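PDB 6VOW: multicopper oxidase from Pseudomonas thermotolerans, which probably couples the oxidation of phenolic or similar substrates to the reduction of dioxygen to water at its copper centres, as laccases do. Local coordinates for residues A[375-380]-A[422-427]; A[397-402]-A[410-415]. All coordinates share one frame; numbering follows the deposited sequence.

Overall arrangement
Contact 1 and the hairpin 397-402/410-412 of contact 2 share one five-stranded sheet, and contact 2 then crosses to the facing sheet through 414-415; the contact centres are 8 Å apart. Strand 422-428 of contact 1 neighbours strand 397-402 of contact 2, and probable hydrogen bonds join them: Ala426 O to Lys398 N at 2.7 Å and Arg424 O to Leu400 N at 2.8 Å. The two contacts differ in their distance from the metals. In contact 1 the side chain of Leu380 is about 12 Å from a bound copper ion, whereas in contact 2 the side chain of Asp413 is about 6 Å from a copper ion and about 7 Å from the oxygen-bridged copper pair.

Contact 1: A[375-380]-A[422-427]; sequences HYIFEL and TARVAL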
ATOM      1  N   HIS A 375      14.591  18.215   9.366  1.00 52.80           N
ATOM      2  CA  HIS A 375      14.869  17.627   8.058  1.00 57.41           C
ATOM      3  C   HIS A 375      15.949  16.536   8.277  1.00 59.34           C
ATOM      4  O   HIS A 375      16.996  16.796   8.866  1.00 55.13           O
ATOM      5  CB  HIS A 375      15.303  18.718   7.093  1.00 47.45           C
ATOM      6  CG  HIS A 375      14.200  19.682   6.708  1.00 68.73           C
ATOM      7  ND1 HIS A 375      13.557  20.495   7.615  1.00 77.48           N
ATOM      8  CD2 HIS A 375      13.661  19.980   5.502  1.00 55.69           C
ATOM      9  CE1 HIS A 375      12.637  21.221   6.997  1.00 68.00           C
ATOM     10  NE2 HIS A 375      12.693  20.930   5.707  1.00 65.68           N
ATOM     11  N   TYR A 376      15.633  15.320   7.842  1.00 60.52           N
ATOM     12  CA  TYR A 376      16.454  14.155   8.075  1.00 52.26           C
ATOM     13  C   TYR A 376      16.618  13.398   6.792  1.00 52.79           C
ATOM     14  O   TYR A 376      15.753  13.457   5.898  1.00 61.04           O
ATOM     15  CB  TYR A 376      15.821  13.258   9.138  1.00 54.41           C
ATOM     16  CG  TYR A 376      15.665  13.913  10.468  1.00 51.92           C
ATOM     17  CD1 TYR A 376      14.489  14.528  10.801  1.00 55.89           C
ATOM     18  CD2 TYR A 376      16.689  13.915  11.404  1.00 57.95           C
ATOM     19  CE1 TYR A 376      14.329  15.162  12.013  1.00 60.66           C
ATOM     20  CE2 TYR A 376      16.523  14.528  12.643  1.00 52.03           C
ATOM     21  CZ  TYR A 376      15.340  15.173  12.912  1.00 52.08           C
ATOM     22  OH  TYR A 376      15.109  15.796  14.076  1.00 67.10           O
ATOM     23  N   ILE A 377      17.759  12.719   6.691  1.00 61.91           N
ATOM     24  CA  ILE A 377      18.033  11.747   5.632  1.00 61.58           C
ATOM     25  C   ILE A 377      18.082  10.449   6.383  1.00 51.67           C
ATOM     26  O   ILE A 377      18.751  10.392   7.414  1.00 58.94           O
ATOM     27  CB  ILE A 377      19.451  11.844   4.994  1.00 70.31           C
ATOM     28  CG1 ILE A 377      19.883  13.271   4.651  1.00 66.65           C
ATOM     29  CG2 ILE A 377      19.578  10.903   3.796  1.00 63.69           C
ATOM     30  CD1 ILE A 377      19.278  13.802   3.397  1.00 67.12           C
ATOM     31  N   PHE A 378      17.394   9.429   5.865  1.00 54.91           N
ATOM     32  CA  PHE A 378      17.457   8.049   6.305  1.00 59.72           C
ATOM     33  C   PHE A 378      18.237   7.283   5.243  1.00 63.19           C
ATOM     34  O   PHE A 378      17.826   7.240   4.068  1.00 57.38           O
ATOM     35  CB  PHE A 378      16.058   7.448   6.419  1.00 62.00           C
ATOM     36  CG  PHE A 378      15.284   7.897   7.622  1.00 62.40           C
ATOM     37  CD1 PHE A 378      15.564   9.081   8.326  1.00 64.84           C
ATOM     38  CD2 PHE A 378      14.243   7.119   8.060  1.00 53.56           C
ATOM     39  CE1 PHE A 378      14.798   9.450   9.438  1.00 55.76           C
ATOM     40  CE2 PHE A 378      13.488   7.479   9.143  1.00 53.26           C
ATOM     41  CZ  PHE A 378      13.765   8.636   9.849  1.00 57.22           C
ATOM     42  N   GLU A 379      19.381   6.735   5.657  1.00 57.51           N
ATOM     43  CA  GLU A 379      20.096   5.763   4.886  1.00 56.12           C
ATOM     44  C   GLU A 379      19.482   4.427   5.219  1.00 54.84           C
ATOM     45  O   GLU A 379      19.482   3.995   6.377  1.00 62.51           O
ATOM     46  CB  GLU A 379      21.581   5.727   5.217  1.00 62.70           C
ATOM     47  CG  GLU A 379      22.371   4.944   4.145  1.00 81.35           C
ATOM     48  CD  GLU A 379      23.849   4.729   4.481  1.00 98.76           C
ATOM     49  OE1 GLU A 379      24.129   3.921   5.413  1.00 93.82           O
ATOM     50  OE2 GLU A 379      24.732   5.333   3.795  1.00112.75           O
ATOM     51  N   LEU A 380      18.959   3.765   4.218  1.00 55.98           N
ATOM     52  CA  LEU A 380      18.300   2.474   4.402  1.00 50.01           C
ATOM     53  C   LEU A 380      19.249   1.419   3.875  1.00 53.27           C
ATOM     54  O   LEU A 380      19.466   1.402   2.694  1.00 52.51           O
ATOM     55  CB  LEU A 380      16.996   2.454   3.592  1.00 50.10           C
ATOM     56  CG  LEU A 380      16.002   3.573   3.883  1.00 46.98           C
ATOM     57  CD1 LEU A 380      14.758   3.318   3.094  1.00 44.62           C
ATOM     58  CD2 LEU A 380      15.620   3.561   5.325  1.00 49.85           C
ATOM     59  N   THR A 422      21.757  -0.320  -0.503  1.00 62.06           N
ATOM     60  CA  THR A 422      21.753   0.860   0.395  1.00 66.06           C
ATOM     61  C   THR A 422      21.093   2.041  -0.309  1.00 68.16           C
ATOM     62  O   THR A 422      21.699   2.615  -1.219  1.00 61.39           O
ATOM     63  CB  THR A 422      23.141   1.304   0.861  1.00 62.36           C
ATOM     64  OG1 THR A 422      23.667   0.338   1.785  1.00 64.21           O
ATOM     65  CG2 THR A 422      23.063   2.681   1.553  1.00 62.29           C
ATOM     66  N   ALA A 423      19.884   2.415   0.148  1.00 65.94           N
ATOM     67  CA  ALA A 423      19.150   3.590  -0.381  1.00 63.22           C
ATOM     68  C   ALA A 423      19.067   4.799   0.618  1.00 61.74           C
ATOM     69  O   ALA A 423      19.066   4.676   1.869  1.00 54.75           O
ATOM     70  CB  ALA A 423      17.783   3.162  -0.906  1.00 59.70           C
ATOM     71  N   ARG A 424      19.073   5.987   0.044  1.00 43.19           N
ATOM     72  CA  ARG A 424      19.016   7.184   0.832  1.00 46.94           C
ATOM     73  C   ARG A 424      17.676   7.842   0.534  1.00 45.70           C
ATOM     74  O   ARG A 424      17.209   7.910  -0.610  1.00 43.81           O
ATOM     75  CB  ARG A 424      20.210   8.055   0.499  1.00 53.70           C
ATOM     76  CG  ARG A 424      21.500   7.487   1.059  1.00 62.20           C
ATOM     77  CD  ARG A 424      22.734   8.167   0.534  1.00 69.73           C
ATOM     78  NE  ARG A 424      22.832   9.544   0.995  1.00 74.82           N
ATOM     79  CZ  ARG A 424      22.590  10.630   0.257  1.00 73.58           C
ATOM     80  NH1 ARG A 424      22.202  10.544  -1.017  1.00 81.54           N
ATOM     81  NH2 ARG A 424      22.745  11.836   0.804  1.00 63.87           N
ATOM     82  N   VAL A 425      17.057   8.262   1.614  1.00 50.71           N
ATOM     83  CA  VAL A 425      15.678   8.655   1.651  1.00 49.75           C
ATOM     84  C   VAL A 425      15.630   9.880   2.592  1.00 51.10           C
ATOM     85  O   VAL A 425      16.336   9.914   3.603  1.00 50.54           O
ATOM     86  CB  VAL A 425      14.881   7.414   2.146  1.00 56.57           C
ATOM     87  CG1 VAL A 425      13.826   7.739   3.157  1.00 57.04           C
ATOM     88  CG2 VAL A 425      14.242   6.693   1.001  1.00 50.36           C
ATOM     89  N   ALA A 426      14.807  10.873   2.267  1.00 42.06           N
ATOM     90  CA  ALA A 426      14.737  12.103   3.024  1.00 47.39           C
ATOM     91  C   ALA A 426      13.302  12.584   3.296  1.00 48.56           C
ATOM     92  O   ALA A 426      12.411  12.445   2.471  1.00 47.06           O
ATOM     93  CB  ALA A 426      15.516  13.162   2.264  1.00 47.25           C
ATOM     94  N   LEU A 427      13.121  13.164   4.479  1.00 51.23           N
ATOM     95  CA  LEU A 427      11.834  13.545   4.987  1.00 46.83           C
ATOM     96  C   LEU A 427      11.937  14.782   5.797  1.00 54.10           C
ATOM     97  O   LEU A 427      13.011  15.102   6.306  1.00 53.75           O
ATOM     98  CB  LEU A 427      11.299  12.456   5.907  1.00 46.31           C
ATOM     99  CG  LEU A 427      12.192  12.017   7.071  1.00 53.63           C
ATOM    100  CD1 LEU A 427      11.611  12.515   8.338  1.00 69.76           C
ATOM    101  CD2 LEU A 427      12.346  10.491   7.214  1.00 67.02           C
TER
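Leu427 presses its CD2 methyl onto the middle of the Phe378 ring. The methyl stands 3.5 Å from the centroid of that ring and only 12° off its normal, a CH-pi contact over one face, within reach of all six ring carbons and nearest CE1 and CZ. Leu427 can reach that far because its CG stands between the backbone N and the carbonyl carbon (chi1 54°), bringing the branch end toward the other strand. Its second methyl has a looser neighbour: Leu427 CD1 comes no closer than 4.3 Å to Tyr376 CD1, and the Tyr376 ring leads off toward its hydroxyl's hydrogen-bond partner, the backbone N of Lys371. Next along the same face Val425 acts as a fork. Its CG1 prong rests 4.0 Å from Phe378 CB, and its CG2 prong lies 4.0 Å from Leu380 CD1. Backbone evidence identifies the element as an antiparallel strand pair, its axes at 158°, in one sheet of a cupredoxin-like beta sandwich. Hydrogen-bonded pairs Tyr376-Leu427, Phe378-Val425 and Leu380-Ala423 alternate with non-hydrogen-bonded ones; Leu427 N to Tyr376 O measures 3.0 Å. The face carrying Phe378, Leu380 and Val425 looks into the sandwich, since Leu380 and Ala423 both touch Leu417 on strand 414-417 of the facing sheet. On the opposite face, Ile377 lays its CD1 against the small bump of Ala426 CB at 4.0 Å. Further on, Glu379 extends past Thr422, and its CG meets the Thr422 CG2 methyl at 3.5 Å. Arg424 touches the Glu379 side chain through CG, then bends at chi3, and its NH1 bonds Ser401 OG; Arg424 NE stays 5.4 Å from Glu379 OE2, too far for the opposite charges to touch.

Contact 2: A[397-402]-A[410-415]; sequences FKVLSS and YFTDTY
In the beta hairpin of strands 397-402 and 410-412, Phe397 and Thr412 form an antiparallel hydrogen-bonded pair, although the strand axes diverge to 136°. Both bonds are present: Phe397 N to Thr412 O and Thr412 N to Phe397 O each measure 2.8 Å. Thr412 O has a second role, since it also lies 3.5 Å above the plane of the Phe397 ring, over its centre. Phe397 has CG between N and the carbonyl carbon (chi1 52°), which folds the ring back toward the turn at Asp413 and brings the N of Tyr415 to its edge, near the ring plane. On the same face Val399 and Tyr410 point alongside each other. Val399 CG2 sits over the Tyr410 ring, displaced toward the rim, 3.7 Å from its centroid and 23° off the normal. The same methyl is pressed tightly against Thr412 CG2, at 3.5 Å. Tyr415 crosses Val399 at about a right angle, Tyr415 CE1 lying 3.8 Å from Val399 CG1. The other face of the hairpin carries Lys398, whose extended chain runs over one face of the Phe411 ring, with CB 3.7 Å from Phe411 CE1, before its NZ reaches a salt bridge with Glu316. At the turn, Thr414 OG1 donates to the anti lone pair of Asp413 OD1 at 2.8 Å. These two residues form a second shell to the copper cluster: Asp413 OD1 bonds His96 NE2 of the cluster pocket while OD2 makes a salt bridge to Arg267, and Thr414 OG1 bonds the copper ligand His391. Strand 410-412 is the sheet edge, strand 397-402 also pairs with 422-428, interrupted by a classic bulge where Leu400 and Ser401 face Arg424, and after Asp413 the chain enters strand 414-417, beside strand 388-392 of the other sheet.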
ATOM      1  N   PHE A 397       8.351  10.218   2.561  1.00 42.36           N
ATOM      2  CA  PHE A 397       9.742  10.533   2.334  1.00 49.07           C
ATOM      3  C   PHE A 397       9.975  10.611   0.843  1.00 45.60           C
ATOM      4  O   PHE A 397       9.184  10.103   0.047  1.00 57.63           O
ATOM      5  CB  PHE A 397      10.697   9.540   3.020  1.00 50.20           C
ATOM      6  CG  PHE A 397      10.411   8.118   2.697  1.00 51.03           C
ATOM      7  CD1 PHE A 397      10.885   7.550   1.529  1.00 47.59           C
ATOM      8  CD2 PHE A 397       9.666   7.340   3.569  1.00 48.96           C
ATOM      9  CE1 PHE A 397      10.572   6.198   1.244  1.00 51.64           C
ATOM     10  CE2 PHE A 397       9.389   6.030   3.323  1.00 51.59           C
ATOM     11  CZ  PHE A 397       9.843   5.440   2.161  1.00 51.73           C
ATOM     12  N   LYS A 398      11.045  11.284   0.494  1.00 41.65           N
ATOM     13  CA  LYS A 398      11.504  11.437  -0.876  1.00 45.38           C
ATOM     14  C   LYS A 398      12.700  10.552  -1.084  1.00 44.68           C
ATOM     15  O   LYS A 398      13.667  10.623  -0.341  1.00 51.94           O
ATOM     16  CB  LYS A 398      11.942  12.896  -1.110  1.00 49.39           C
ATOM     17  CG  LYS A 398      12.245  13.220  -2.553  1.00 53.67           C
ATOM     18  CD  LYS A 398      12.469  14.669  -2.791  1.00 59.25           C
ATOM     19  CE  LYS A 398      12.111  15.017  -4.221  1.00 64.61           C
ATOM     20  NZ  LYS A 398      12.325  16.491  -4.404  1.00 78.41           N
ATOM     21  N   VAL A 399      12.652   9.726  -2.093  1.00 50.69           N
ATOM     22  CA  VAL A 399      13.710   8.765  -2.387  1.00 47.92           C
ATOM     23  C   VAL A 399      14.783   9.473  -3.143  1.00 50.40           C
ATOM     24  O   VAL A 399      14.533  10.069  -4.219  1.00 46.26           O
ATOM     25  CB  VAL A 399      13.171   7.648  -3.274  1.00 45.89           C
ATOM     26  CG1 VAL A 399      14.234   6.585  -3.535  1.00 52.97           C
ATOM     27  CG2 VAL A 399      11.977   7.024  -2.607  1.00 47.21           C
ATOM     28  N   LEU A 400      15.994   9.416  -2.603  1.00 48.48           N
ATOM     29  CA  LEU A 400      17.020  10.264  -3.176  1.00 50.66           C
ATOM     30  C   LEU A 400      17.812   9.448  -4.192  1.00 57.32           C
ATOM     31  O   LEU A 400      17.786   9.727  -5.437  1.00 55.05           O
ATOM     32  CB  LEU A 400      17.911  10.809  -2.077  1.00 49.04           C
ATOM     33  CG  LEU A 400      17.711  12.153  -1.460  1.00 49.43           C
ATOM     34  CD1 LEU A 400      16.245  12.392  -1.150  1.00 59.96           C
ATOM     35  CD2 LEU A 400      18.596  12.287  -0.239  1.00 51.29           C
ATOM     36  N   SER A 401      18.468   8.421  -3.645  1.00 65.56           N
ATOM     37  CA  SER A 401      19.470   7.615  -4.374  1.00 63.03           C
ATOM     38  C   SER A 401      19.447   6.169  -3.906  1.00 64.03           C
ATOM     39  O   SER A 401      18.874   5.840  -2.843  1.00 56.29           O
ATOM     40  CB  SER A 401      20.879   8.199  -4.163  1.00 57.93           C
ATOM     41  OG  SER A 401      21.177   8.373  -2.788  1.00 53.89           O
ATOM     42  N   SER A 402      20.080   5.315  -4.711  1.00 53.61           N
ATOM     43  CA  SER A 402      20.334   3.929  -4.279  1.00 58.08           C
ATOM     44  C   SER A 402      21.714   3.462  -4.673  1.00 61.59           C
ATOM     45  O   SER A 402      22.308   4.038  -5.551  1.00 53.95           O
ATOM     46  CB  SER A 402      19.288   3.009  -4.837  1.00 63.90           C
ATOM     47  OG  SER A 402      19.555   1.712  -4.409  1.00 65.75           O
ATOM     48  N   TYR A 410      11.629  10.769  -5.890  1.00 51.46           N
ATOM     49  CA  TYR A 410      10.188  10.810  -5.810  1.00 46.57           C
ATOM     50  C   TYR A 410       9.797  10.610  -4.384  1.00 45.13           C
ATOM     51  O   TYR A 410      10.635  10.175  -3.561  1.00 41.09           O
ATOM     52  CB  TYR A 410       9.578   9.717  -6.706  1.00 50.80           C
ATOM     53  CG  TYR A 410       9.948   8.296  -6.280  1.00 59.67           C
ATOM     54  CD1 TYR A 410      11.249   7.799  -6.407  1.00 55.15           C
ATOM     55  CD2 TYR A 410       8.970   7.444  -5.751  1.00 51.70           C
ATOM     56  CE1 TYR A 410      11.553   6.498  -6.001  1.00 64.39           C
ATOM     57  CE2 TYR A 410       9.237   6.164  -5.391  1.00 47.00           C
ATOM     58  CZ  TYR A 410      10.526   5.696  -5.509  1.00 59.88           C
ATOM     59  OH  TYR A 410      10.692   4.417  -5.110  1.00 48.07           O
ATOM     60  N   PHE A 411       8.560  10.984  -4.096  1.00 38.92           N
ATOM     61  CA  PHE A 411       7.934  10.903  -2.769  1.00 42.88           C
ATOM     62  C   PHE A 411       7.096   9.681  -2.665  1.00 45.64           C
ATOM     63  O   PHE A 411       6.394   9.328  -3.572  1.00 47.64           O
ATOM     64  CB  PHE A 411       6.975  12.072  -2.515  1.00 47.80           C
ATOM     65  CG  PHE A 411       7.674  13.374  -2.150  1.00 45.56           C
ATOM     66  CD1 PHE A 411       8.162  13.581  -0.850  1.00 41.14           C
ATOM     67  CD2 PHE A 411       7.768  14.397  -3.087  1.00 43.72           C
ATOM     68  CE1 PHE A 411       8.812  14.733  -0.511  1.00 46.63           C
ATOM     69  CE2 PHE A 411       8.399  15.605  -2.753  1.00 48.37           C
ATOM     70  CZ  PHE A 411       8.919  15.762  -1.463  1.00 46.44           C
ATOM     71  N   THR A 412       7.104   9.077  -1.509  1.00 40.71           N
ATOM     72  CA  THR A 412       6.444   7.815  -1.273  1.00 39.45           C
ATOM     73  C   THR A 412       6.484   7.565   0.210  1.00 43.65           C
ATOM     74  O   THR A 412       7.255   8.198   0.893  1.00 45.64           O
ATOM     75  CB  THR A 412       7.168   6.687  -2.066  1.00 40.62           C
ATOM     76  OG1 THR A 412       6.570   5.455  -1.765  1.00 43.38           O
ATOM     77  CG2 THR A 412       8.634   6.624  -1.752  1.00 43.58           C
ATOM     78  N   ASP A 413       5.620   6.653   0.691  1.00 43.14           N
ATOM     79  CA  ASP A 413       5.581   6.143   2.062  1.00 43.17           C
ATOM     80  C   ASP A 413       6.335   4.784   2.124  1.00 56.33           C
ATOM     81  O   ASP A 413       6.590   4.203   3.219  1.00 61.25           O
ATOM     82  CB  ASP A 413       4.127   6.004   2.540  1.00 40.86           C
ATOM     83  CG  ASP A 413       3.245   5.165   1.575  1.00 57.89           C
ATOM     84  OD1 ASP A 413       3.538   3.956   1.427  1.00 65.11           O
ATOM     85  OD2 ASP A 413       2.255   5.688   0.957  1.00 64.00           O
ATOM     86  N   THR A 414       6.728   4.276   0.948  1.00 46.31           N
ATOM     87  CA  THR A 414       7.393   2.985   0.880  1.00 48.16           C
ATOM     88  C   THR A 414       8.494   2.893  -0.119  1.00 46.16           C
ATOM     89  O   THR A 414       8.361   3.355  -1.199  1.00 43.66           O
ATOM     90  CB  THR A 414       6.328   1.927   0.673  1.00 43.21           C
ATOM     91  OG1 THR A 414       5.524   2.039   1.817  1.00 44.65           O
ATOM     92  CG2 THR A 414       6.878   0.479   0.706  1.00 52.24           C
ATOM     93  N   TYR A 415       9.602   2.297   0.275  1.00 46.16           N
ATOM     94  CA  TYR A 415      10.675   2.029  -0.664  1.00 49.86           C
ATOM     95  C   TYR A 415      10.966   0.534  -0.674  1.00 48.24           C
ATOM     96  O   TYR A 415      11.210  -0.065   0.360  1.00 46.83           O
ATOM     97  CB  TYR A 415      11.964   2.751  -0.322  1.00 46.29           C
ATOM     98  CG  TYR A 415      12.984   2.545  -1.403  1.00 54.73           C
ATOM     99  CD1 TYR A 415      12.719   3.028  -2.702  1.00 53.70           C
ATOM    100  CD2 TYR A 415      14.194   1.856  -1.180  1.00 50.19           C
ATOM    101  CE1 TYR A 415      13.601   2.843  -3.735  1.00 52.86           C
ATOM    102  CE2 TYR A 415      15.111   1.665  -2.242  1.00 49.71           C
ATOM    103  CZ  TYR A 415      14.812   2.177  -3.521  1.00 56.23           C
ATOM    104  OH  TYR A 415      15.657   2.049  -4.653  1.00 58.92           O
TER